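Local coordinates for protein sulfide-quinone reductase (Aquifex aeolicus, PDB 3HYW) that oxidises hydrogen sulfide with FAD and passes the electrons to a membrane quinone, building polysulfur chains that are released typically as cyclooctasulfur, at residues A[17-22]-A[396-401]; A[321-326]-A[414-419]; A[141-146]-A[177-182]. All coordinates share one frame; numbering follows the deposited sequence.

Contact 1 of 3, residues A[17-22]-A[396-401]; sequences TAYNLR and GNIAPS
Tyr19 meets the backbone of Gly396 and the side chain of Ile398 obliquely through CD2 and CE2, and this is the tight part of the contact. Its CD2 lies 3.4 Å from Gly396 C, and its CE2 reaches Gly396 CA at the same distance of 3.4 Å. On the Ile398 side, CG1 comes within 3.5 Å of Tyr19 CD2, with CD1 of the isoleucine just behind; the two side chains meet at a slant. The ring reaches this place because Tyr19 CG stands anti to its own carbonyl carbon (chi1 -73°), which carries the ring out of the helix toward 396-401. Its OH hydrogen-bonds to Val393 O of helix 376-395. Gly396, whose positive phi favours glycine, closes that helix in a Schellman motif.

The other half is looser and wetter. Asn20 OD1 approaches the methyl of Ala399 at 3.4 Å, and a water bridges the segments, donating to Asn20 OD1 (3.0 Å) and accepting from Ile398 N (2.9 Å). The loop also braces itself: Asn397 OD1 accepts from Ala399 N at 3.0 Å in an Asx turn.

The contact joins the turn between helices 376-395 and 401-411 to helix 12-24, whose first turn belongs to the glycine-rich FAD-binding segment of the Rossmann-type domain. Ile398 also packs on Phe389 and Val393 of helix 376-395, Phe69 meets the Tyr19 ring edge-to-face, and helix 314-332 lies against Thr17 and Asn20.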
loop_
_atom_site.group_PDB
_atom_site.type_symbol
_atom_site.label_atom_id
_atom_site.label_comp_id
_atom_site.label_asym_id
_atom_site.label_seq_id
_atom_site.Cartn_x
_atom_site.Cartn_y
_atom_site.Cartn_z
ATOM N N THR A 17 12.072 -25.977 -30.211
ATOM C CA THR A 17 11.979 -25.786 -31.658
ATOM C C THR A 17 12.301 -27.077 -32.425
ATOM O O THR A 17 11.550 -27.464 -33.309
ATOM C CB THR A 17 12.859 -24.603 -32.154
ATOM O OG1 THR A 17 12.702 -23.486 -31.267
ATOM C CG2 THR A 17 12.430 -24.176 -33.562
ATOM N N ALA A 18 13.407 -27.736 -32.079
ATOM C CA ALA A 18 13.779 -29.013 -32.700
ATOM C C ALA A 18 12.697 -30.090 -32.560
ATOM O O ALA A 18 12.373 -30.761 -33.542
ATOM C CB ALA A 18 15.107 -29.517 -32.155
ATOM N N TYR A 19 12.149 -30.256 -31.352
ATOM C CA TYR A 19 11.088 -31.241 -31.129
ATOM C C TYR A 19 9.804 -30.858 -31.867
ATOM O O TYR A 19 9.139 -31.725 -32.437
ATOM C CB TYR A 19 10.795 -31.427 -29.634
ATOM C CG TYR A 19 11.840 -32.191 -28.823
ATOM C CD1 TYR A 19 13.134 -32.415 -29.311
ATOM C CD2 TYR A 19 11.544 -32.636 -27.535
ATOM C CE1 TYR A 19 14.084 -33.094 -28.546
ATOM C CE2 TYR A 19 12.487 -33.303 -26.768
ATOM C CZ TYR A 19 13.747 -33.531 -27.273
ATOM O OH TYR A 19 14.674 -34.194 -26.501
ATOM N N ASN A 20 9.464 -29.568 -31.867
ATOM C CA ASN A 20 8.259 -29.102 -32.567
ATOM C C ASN A 20 8.368 -29.392 -34.064
ATOM O O ASN A 20 7.431 -29.903 -34.669
ATOM C CB ASN A 20 8.008 -27.605 -32.358
ATOM C CG ASN A 20 7.378 -27.279 -31.013
ATOM O OD1 ASN A 20 6.508 -27.994 -30.516
ATOM N ND2 ASN A 20 7.805 -26.169 -30.428
ATOM N N LEU A 21 9.527 -29.076 -34.640
ATOM C CA LEU A 21 9.821 -29.379 -36.040
ATOM C C LEU A 21 9.765 -30.871 -36.353
ATOM O O LEU A 21 9.209 -31.277 -37.382
ATOM C CB LEU A 21 11.188 -28.815 -36.426
ATOM C CG LEU A 21 11.273 -27.308 -36.683
ATOM C CD1 LEU A 21 12.727 -26.886 -36.736
ATOM C CD2 LEU A 21 10.544 -26.921 -37.978
ATOM N N ARG A 22 10.343 -31.684 -35.468
ATOM C CA ARG A 22 10.380 -33.133 -35.671
ATOM C C ARG A 22 8.982 -33.753 -35.684
ATOM O O ARG A 22 8.688 -34.629 -36.509
ATOM C CB ARG A 22 11.291 -33.814 -34.634
ATOM C CG ARG A 22 11.233 -35.355 -34.610
ATOM C CD ARG A 22 11.548 -36.010 -35.982
ATOM N NE ARG A 22 12.940 -35.837 -36.409
ATOM C CZ ARG A 22 13.334 -35.275 -37.552
ATOM N NH1 ARG A 22 12.449 -34.804 -38.429
ATOM N NH2 ARG A 22 14.630 -35.185 -37.828
ATOM N N GLY A 396 10.552 -36.482 -26.069
ATOM C CA GLY A 396 10.539 -36.028 -27.459
ATOM C C GLY A 396 9.373 -35.164 -27.887
ATOM O O GLY A 396 9.136 -34.993 -29.075
ATOM N N ASN A 397 8.656 -34.603 -26.922
ATOM C CA ASN A 397 7.538 -33.726 -27.221
ATOM C C ASN A 397 7.435 -32.631 -26.169
ATOM O O ASN A 397 7.040 -32.898 -25.030
ATOM C CB ASN A 397 6.236 -34.534 -27.313
ATOM C CG ASN A 397 5.123 -33.786 -28.049
ATOM O OD1 ASN A 397 5.145 -32.560 -28.169
ATOM N ND2 ASN A 397 4.158 -34.535 -28.563
ATOM N N ILE A 398 7.815 -31.407 -26.544
ATOM C CA ILE A 398 7.749 -30.258 -25.629
ATOM C C ILE A 398 6.357 -29.620 -25.684
ATOM O O ILE A 398 5.998 -28.830 -24.810
ATOM C CB ILE A 398 8.864 -29.180 -25.912
ATOM C CG1 ILE A 398 10.268 -29.805 -25.919
ATOM C CG2 ILE A 398 8.834 -28.035 -24.887
ATOM C CD1 ILE A 398 10.670 -30.526 -24.625
ATOM N N ALA A 399 5.574 -29.982 -26.697
ATOM C CA ALA A 399 4.240 -29.412 -26.860
ATOM C C ALA A 399 3.151 -30.478 -27.057
ATOM O O ALA A 399 2.516 -30.525 -28.111
ATOM C CB ALA A 399 4.230 -28.401 -28.008
ATOM N N PRO A 400 2.922 -31.333 -26.038
ATOM C CA PRO A 400 1.854 -32.333 -26.165
ATOM C C PRO A 400 0.501 -31.641 -26.330
ATOM O O PRO A 400 0.239 -30.646 -25.649
ATOM C CB PRO A 400 1.887 -33.070 -24.825
ATOM C CG PRO A 400 3.153 -32.710 -24.173
ATOM C CD PRO A 400 3.583 -31.391 -24.720
ATOM N N SER A 401 -0.342 -32.164 -27.222
ATOM C CA SER A 401 -1.635 -31.549 -27.531
ATOM C C SER A 401 -2.500 -31.233 -26.303
ATOM O O SER A 401 -3.177 -30.197 -26.281
ATOM C CB SER A 401 -2.432 -32.406 -28.524
ATOM O OG SER A 401 -3.036 -33.510 -27.871
HETATM O O HOH W 1 7.582 -30.509 -29.241
#

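Contact 2 of 3, residues A[321-326]-A[414-419]; sequences AMAVAH and HPIELC
Helix 321-326 and strand 416-418 pass with their short axes 8.9 Å apart at closest approach and their N-to-C directions 41° apart, the backbones coming nearest at Ala323 and Ile416, whose CA atoms are 6.1 Å apart. Ile416 has the largest share of the buried surface and meets the helix with both branches. Its CG2 settles against the helix backbone, 3.7 Å from Ala323 N, with Met322 CB at 3.8 Å and Ala323 CB slightly farther off. The other branch runs on along the helix, and CD1 touches His326 CD2 at 3.7 Å, the two side chains crossing at about a right angle. That division follows from the first torsion: CG1 sits between the backbone N and the carbonyl carbon (chi1 64°), while CG2 is anti to the carbonyl carbon.

Met322, its side chain about 7 Å from the bound decylubiquinone, supplies the second point of contact. Its sulfur rests on the Pro415 ring, 3.6 Å from CB and 3.7 Å from CG, and the bend at chi3 brings CE near Pro415 CB as well.

Around this patch, strand 416-418 pairs antiparallel with strand 339-341, whose Tyr339 meets both the His326 ring and Ile416. Farther along the chain, Cys419 is joined to Cys430 by a disulfide. Between the two segments the chemistry is apolar, methyl, thioether, proline ring and the CD2 carbon of an imidazole, so shape rather than polar pairing sets the fit, while the strand's directional bonds go to its partner strand.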
loop_
_atom_site.group_PDB
_atom_site.type_symbol
_atom_site.label_atom_id
_atom_site.label_comp_id
_atom_site.label_asym_id
_atom_site.label_seq_id
_atom_site.Cartn_x
_atom_site.Cartn_y
_atom_site.Cartn_z
ATOM N N ALA A 321 8.954 -20.945 -29.918
ATOM C CA ALA A 321 9.327 -22.219 -30.532
ATOM C C ALA A 321 8.222 -22.820 -31.392
ATOM O O ALA A 321 8.502 -23.299 -32.495
ATOM C CB ALA A 321 9.769 -23.215 -29.461
ATOM N N MET A 322 6.982 -22.803 -30.896
ATOM C CA MET A 322 5.828 -23.302 -31.666
ATOM C C MET A 322 5.625 -22.485 -32.937
ATOM O O MET A 322 5.427 -23.042 -34.020
ATOM C CB MET A 322 4.527 -23.248 -30.858
ATOM C CG MET A 322 4.450 -24.140 -29.648
ATOM S SD MET A 322 2.878 -23.855 -28.793
ATOM C CE MET A 322 3.405 -24.055 -27.085
ATOM N N ALA A 323 5.657 -21.161 -32.790
ATOM C CA ALA A 323 5.491 -20.247 -33.922
ATOM C C ALA A 323 6.584 -20.443 -34.971
ATOM O O ALA A 323 6.291 -20.531 -36.164
ATOM C CB ALA A 323 5.454 -18.800 -33.444
ATOM N N VAL A 324 7.836 -20.532 -34.523
ATOM C CA VAL A 324 8.976 -20.671 -35.437
ATOM C C VAL A 324 8.933 -21.995 -36.207
ATOM O O VAL A 324 9.182 -22.024 -37.417
ATOM C CB VAL A 324 10.321 -20.502 -34.697
ATOM C CG1 VAL A 324 11.489 -21.074 -35.520
ATOM C CG2 VAL A 324 10.554 -19.025 -34.370
ATOM N N ALA A 325 8.624 -23.080 -35.501
ATOM C CA ALA A 325 8.458 -24.394 -36.122
ATOM C C ALA A 325 7.362 -24.406 -37.192
ATOM O O ALA A 325 7.575 -24.934 -38.280
ATOM C CB ALA A 325 8.207 -25.463 -35.065
ATOM N N HIS A 326 6.213 -23.800 -36.903
ATOM C CA HIS A 326 5.129 -23.692 -37.891
ATOM C C HIS A 326 5.519 -22.829 -39.080
ATOM O O HIS A 326 5.208 -23.169 -40.225
ATOM C CB HIS A 326 3.845 -23.162 -37.255
ATOM C CG HIS A 326 3.061 -24.211 -36.528
ATOM N ND1 HIS A 326 2.247 -25.113 -37.179
ATOM C CD2 HIS A 326 2.981 -24.512 -35.210
ATOM C CE1 HIS A 326 1.692 -25.921 -36.292
ATOM N NE2 HIS A 326 2.123 -25.579 -35.091
ATOM N N HIS A 414 -4.086 -19.138 -25.749
ATOM C CA HIS A 414 -3.786 -19.729 -27.040
ATOM C C HIS A 414 -2.346 -19.318 -27.316
ATOM O O HIS A 414 -2.035 -18.126 -27.291
ATOM C CB HIS A 414 -4.724 -19.191 -28.129
ATOM C CG HIS A 414 -6.169 -19.524 -27.909
ATOM N ND1 HIS A 414 -6.977 -18.809 -27.049
ATOM C CD2 HIS A 414 -6.954 -20.488 -28.446
ATOM C CE1 HIS A 414 -8.197 -19.320 -27.064
ATOM N NE2 HIS A 414 -8.209 -20.340 -27.904
ATOM N N PRO A 415 -1.455 -20.298 -27.547
ATOM C CA PRO A 415 -0.014 -20.005 -27.590
ATOM C C PRO A 415 0.476 -19.211 -28.808
ATOM O O PRO A 415 1.435 -18.444 -28.692
ATOM C CB PRO A 415 0.628 -21.394 -27.553
ATOM C CG PRO A 415 -0.408 -22.323 -28.112
ATOM C CD PRO A 415 -1.746 -21.734 -27.742
ATOM N N ILE A 416 -0.164 -19.408 -29.960
ATOM C CA ILE A 416 0.244 -18.737 -31.194
ATOM C C ILE A 416 -0.977 -18.217 -31.937
ATOM O O ILE A 416 -2.086 -18.720 -31.755
ATOM C CB ILE A 416 1.111 -19.655 -32.120
ATOM C CG1 ILE A 416 0.318 -20.879 -32.613
ATOM C CG2 ILE A 416 2.392 -20.094 -31.405
ATOM C CD1 ILE A 416 1.104 -21.788 -33.561
ATOM N N GLU A 417 -0.771 -17.203 -32.768
ATOM C CA GLU A 417 -1.857 -16.628 -33.552
ATOM C C GLU A 417 -1.409 -16.353 -34.977
ATOM O O GLU A 417 -0.254 -16.014 -35.211
ATOM C CB GLU A 417 -2.392 -15.348 -32.893
ATOM C CG GLU A 417 -1.354 -14.237 -32.721
ATOM C CD GLU A 417 -1.673 -13.283 -31.573
ATOM O OE1 GLU A 417 -2.872 -13.053 -31.289
ATOM O OE2 GLU A 417 -0.716 -12.764 -30.953
ATOM N N LEU A 418 -2.330 -16.510 -35.925
ATOM C CA LEU A 418 -2.070 -16.116 -37.305
ATOM C C LEU A 418 -1.678 -14.646 -37.345
ATOM O O LEU A 418 -2.310 -13.803 -36.710
ATOM C CB LEU A 418 -3.290 -16.371 -38.192
ATOM C CG LEU A 418 -3.422 -17.775 -38.785
ATOM C CD1 LEU A 418 -4.780 -17.934 -39.463
ATOM C CD2 LEU A 418 -2.296 -18.050 -39.772
ATOM N N CYS A 419 -0.610 -14.353 -38.074
ATOM C CA CYS A 419 -0.111 -13.000 -38.176
ATOM C C CYS A 419 -0.201 -12.541 -39.624
ATOM O O CYS A 419 0.502 -13.056 -40.503
ATOM C CB CYS A 419 1.324 -12.915 -37.653
ATOM S SG CYS A 419 1.972 -11.238 -37.600
#

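Contact 3 of 3, residues A[141-146]-A[177-182]; sequences ANPGPV and RYKVPM
This is the entry to a parallel strand pair, where the loops leading into strands 146-150 and 182-185 of the mixed sheet run alongside each other, their touching parts only 10° apart in direction. One backbone hydrogen bond crosses, from Val146 N to Pro181 O (2.7 Å, 173° at the hydrogen), and a CA-H...O contact from Met182 CA to Val146 O continues the pairing at the bridge of these two residues. Before the bridge, side chains take over. With Val180 CG1 anti to the backbone N (chi1 -177°), that methyl meets Val146 CG2 at 3.6 Å and Val180 CG2 lies 3.8 Å from Pro143 CB. Lys179 lies beside Pro143, pointing the same way, its CB 3.8 Å from Pro143 CB and its CD 3.9 Å from Pro143 CG; Lys179 CG sits over the centre of the Tyr178 ring, and NZ hydrogen-bonds to Tyr178 OH. With an alanine here, the Tyr178 hydroxyl would probably lose its lysine partner and Pro143 CG its neighbour. Arg177 holds Val180 O through NE and NH2, both in its carbonyl plane. Tyr178 makes a cation-pi contact with Arg342 of a neighbouring subunit. Across the two loops, then, one straight backbone bond sets the register and aliphatic packing fills in before it.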
loop_
_atom_site.group_PDB
_atom_site.type_symbol
_atom_site.label_atom_id
_atom_site.label_comp_id
_atom_site.label_asym_id
_atom_site.label_seq_id
_atom_site.Cartn_x
_atom_site.Cartn_y
_atom_site.Cartn_z
ATOM N N ALA A 141 28.196 -20.910 8.322
ATOM C CA ALA A 141 29.266 -21.086 9.299
ATOM C C ALA A 141 29.610 -19.764 9.990
ATOM O O ALA A 141 29.767 -19.715 11.209
ATOM C CB ALA A 141 30.499 -21.673 8.623
ATOM N N ASN A 142 29.717 -18.700 9.196
ATOM C CA ASN A 142 30.036 -17.372 9.707
ATOM C C ASN A 142 29.027 -16.335 9.224
ATOM O O ASN A 142 29.268 -15.646 8.227
ATOM C CB ASN A 142 31.466 -16.985 9.326
ATOM C CG ASN A 142 32.503 -17.854 10.014
ATOM O OD1 ASN A 142 32.683 -17.781 11.232
ATOM N ND2 ASN A 142 33.186 -18.689 9.236
ATOM N N PRO A 143 27.880 -16.229 9.924
ATOM C CA PRO A 143 26.774 -15.370 9.485
ATOM C C PRO A 143 27.135 -13.881 9.457
ATOM O O PRO A 143 27.857 -13.395 10.327
ATOM C CB PRO A 143 25.680 -15.645 10.524
ATOM C CG PRO A 143 26.412 -16.137 11.727
ATOM C CD PRO A 143 27.563 -16.924 11.186
ATOM N N GLY A 144 26.640 -13.185 8.439
ATOM C CA GLY A 144 26.869 -11.759 8.268
ATOM C C GLY A 144 25.882 -11.219 7.250
ATOM O O GLY A 144 25.000 -11.957 6.804
ATOM N N PRO A 145 26.025 -9.931 6.877
ATOM C CA PRO A 145 25.087 -9.260 5.983
ATOM C C PRO A 145 25.022 -9.891 4.601
ATOM O O PRO A 145 26.052 -10.171 3.984
ATOM C CB PRO A 145 25.646 -7.831 5.882
ATOM C CG PRO A 145 26.545 -7.676 7.031
ATOM C CD PRO A 145 27.107 -9.030 7.309
ATOM N N VAL A 146 23.799 -10.113 4.138
ATOM C CA VAL A 146 23.552 -10.584 2.781
ATOM C C VAL A 146 22.921 -9.470 1.960
ATOM O O VAL A 146 22.043 -8.743 2.441
ATOM C CB VAL A 146 22.657 -11.843 2.779
ATOM C CG1 VAL A 146 22.135 -12.162 1.378
ATOM C CG2 VAL A 146 23.432 -13.019 3.318
ATOM N N ARG A 177 18.581 -16.954 11.089
ATOM C CA ARG A 177 18.080 -15.777 10.366
ATOM C C ARG A 177 18.241 -14.484 11.186
ATOM O O ARG A 177 18.461 -13.407 10.624
ATOM C CB ARG A 177 16.624 -15.984 9.905
ATOM C CG ARG A 177 15.998 -14.789 9.165
ATOM C CD ARG A 177 16.692 -14.480 7.838
ATOM N NE ARG A 177 17.193 -13.104 7.799
ATOM C CZ ARG A 177 16.511 -12.041 7.374
ATOM N NH1 ARG A 177 15.268 -12.158 6.922
ATOM N NH2 ARG A 177 17.087 -10.849 7.398
ATOM N N TYR A 178 18.162 -14.597 12.510
ATOM C CA TYR A 178 18.352 -13.441 13.391
ATOM C C TYR A 178 19.804 -12.935 13.416
ATOM O O TYR A 178 20.086 -11.869 13.971
ATOM C CB TYR A 178 17.829 -13.728 14.810
ATOM C CG TYR A 178 18.770 -14.515 15.703
ATOM C CD1 TYR A 178 19.403 -13.901 16.787
ATOM C CD2 TYR A 178 19.022 -15.872 15.468
ATOM C CE1 TYR A 178 20.263 -14.613 17.616
ATOM C CE2 TYR A 178 19.882 -16.592 16.289
ATOM C CZ TYR A 178 20.499 -15.954 17.362
ATOM O OH TYR A 178 21.352 -16.655 18.180
ATOM N N LYS A 179 20.710 -13.700 12.809
ATOM C CA LYS A 179 22.116 -13.311 12.695
ATOM C C LYS A 179 22.456 -12.773 11.306
ATOM O O LYS A 179 23.568 -12.288 11.088
ATOM C CB LYS A 179 23.035 -14.496 13.014
ATOM C CG LYS A 179 22.872 -15.081 14.407
ATOM C CD LYS A 179 24.161 -15.759 14.869
ATOM C CE LYS A 179 23.978 -16.482 16.202
ATOM N NZ LYS A 179 23.071 -17.675 16.084
ATOM N N VAL A 180 21.508 -12.863 10.371
ATOM C CA VAL A 180 21.773 -12.515 8.968
ATOM C C VAL A 180 20.884 -11.371 8.451
ATOM O O VAL A 180 19.724 -11.599 8.069
ATOM C CB VAL A 180 21.655 -13.751 8.028
ATOM C CG1 VAL A 180 22.013 -13.373 6.597
ATOM C CG2 VAL A 180 22.555 -14.887 8.504
ATOM N N PRO A 181 21.418 -10.131 8.455
ATOM C CA PRO A 181 20.725 -9.036 7.789
ATOM C C PRO A 181 20.598 -9.323 6.299
ATOM O O PRO A 181 21.543 -9.820 5.677
ATOM C CB PRO A 181 21.650 -7.833 8.038
ATOM C CG PRO A 181 22.427 -8.200 9.257
ATOM C CD PRO A 181 22.659 -9.671 9.106
ATOM N N MET A 182 19.424 -9.045 5.741
ATOM C CA MET A 182 19.193 -9.255 4.322
ATOM C C MET A 182 18.688 -7.990 3.662
ATOM O O MET A 182 17.750 -7.347 4.153
ATOM C CB MET A 182 18.213 -10.407 4.089
ATOM C CG MET A 182 18.781 -11.767 4.437
ATOM S SD MET A 182 17.707 -13.148 4.000
ATOM C CE MET A 182 17.787 -13.045 2.212
#

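How the contacts relate
Contacts 1 and 2 are neighbours, their centres 13 Å apart, and they share one interface: helix 12-24 of contact 1 packs on helix 314-332 of contact 2, with Asn20 CB 3.5 Å from Ala325 CB. Their segments alternate along the chain, so C-terminal residues 396-401 and 414-419 are both laid back on helices of the FAD-binding part, with the quinone nearby. Contact 3 stands apart in the mixed sheet, 45 Å and 47 Å from the other two centres and across the chain's centre from them. In sequence it is nested within the loop closed by contact 1 and precedes contact 2. Yet Glu417 packs on Tyr178 of another subunit, so contacts 2 and 3 meet across the trimer.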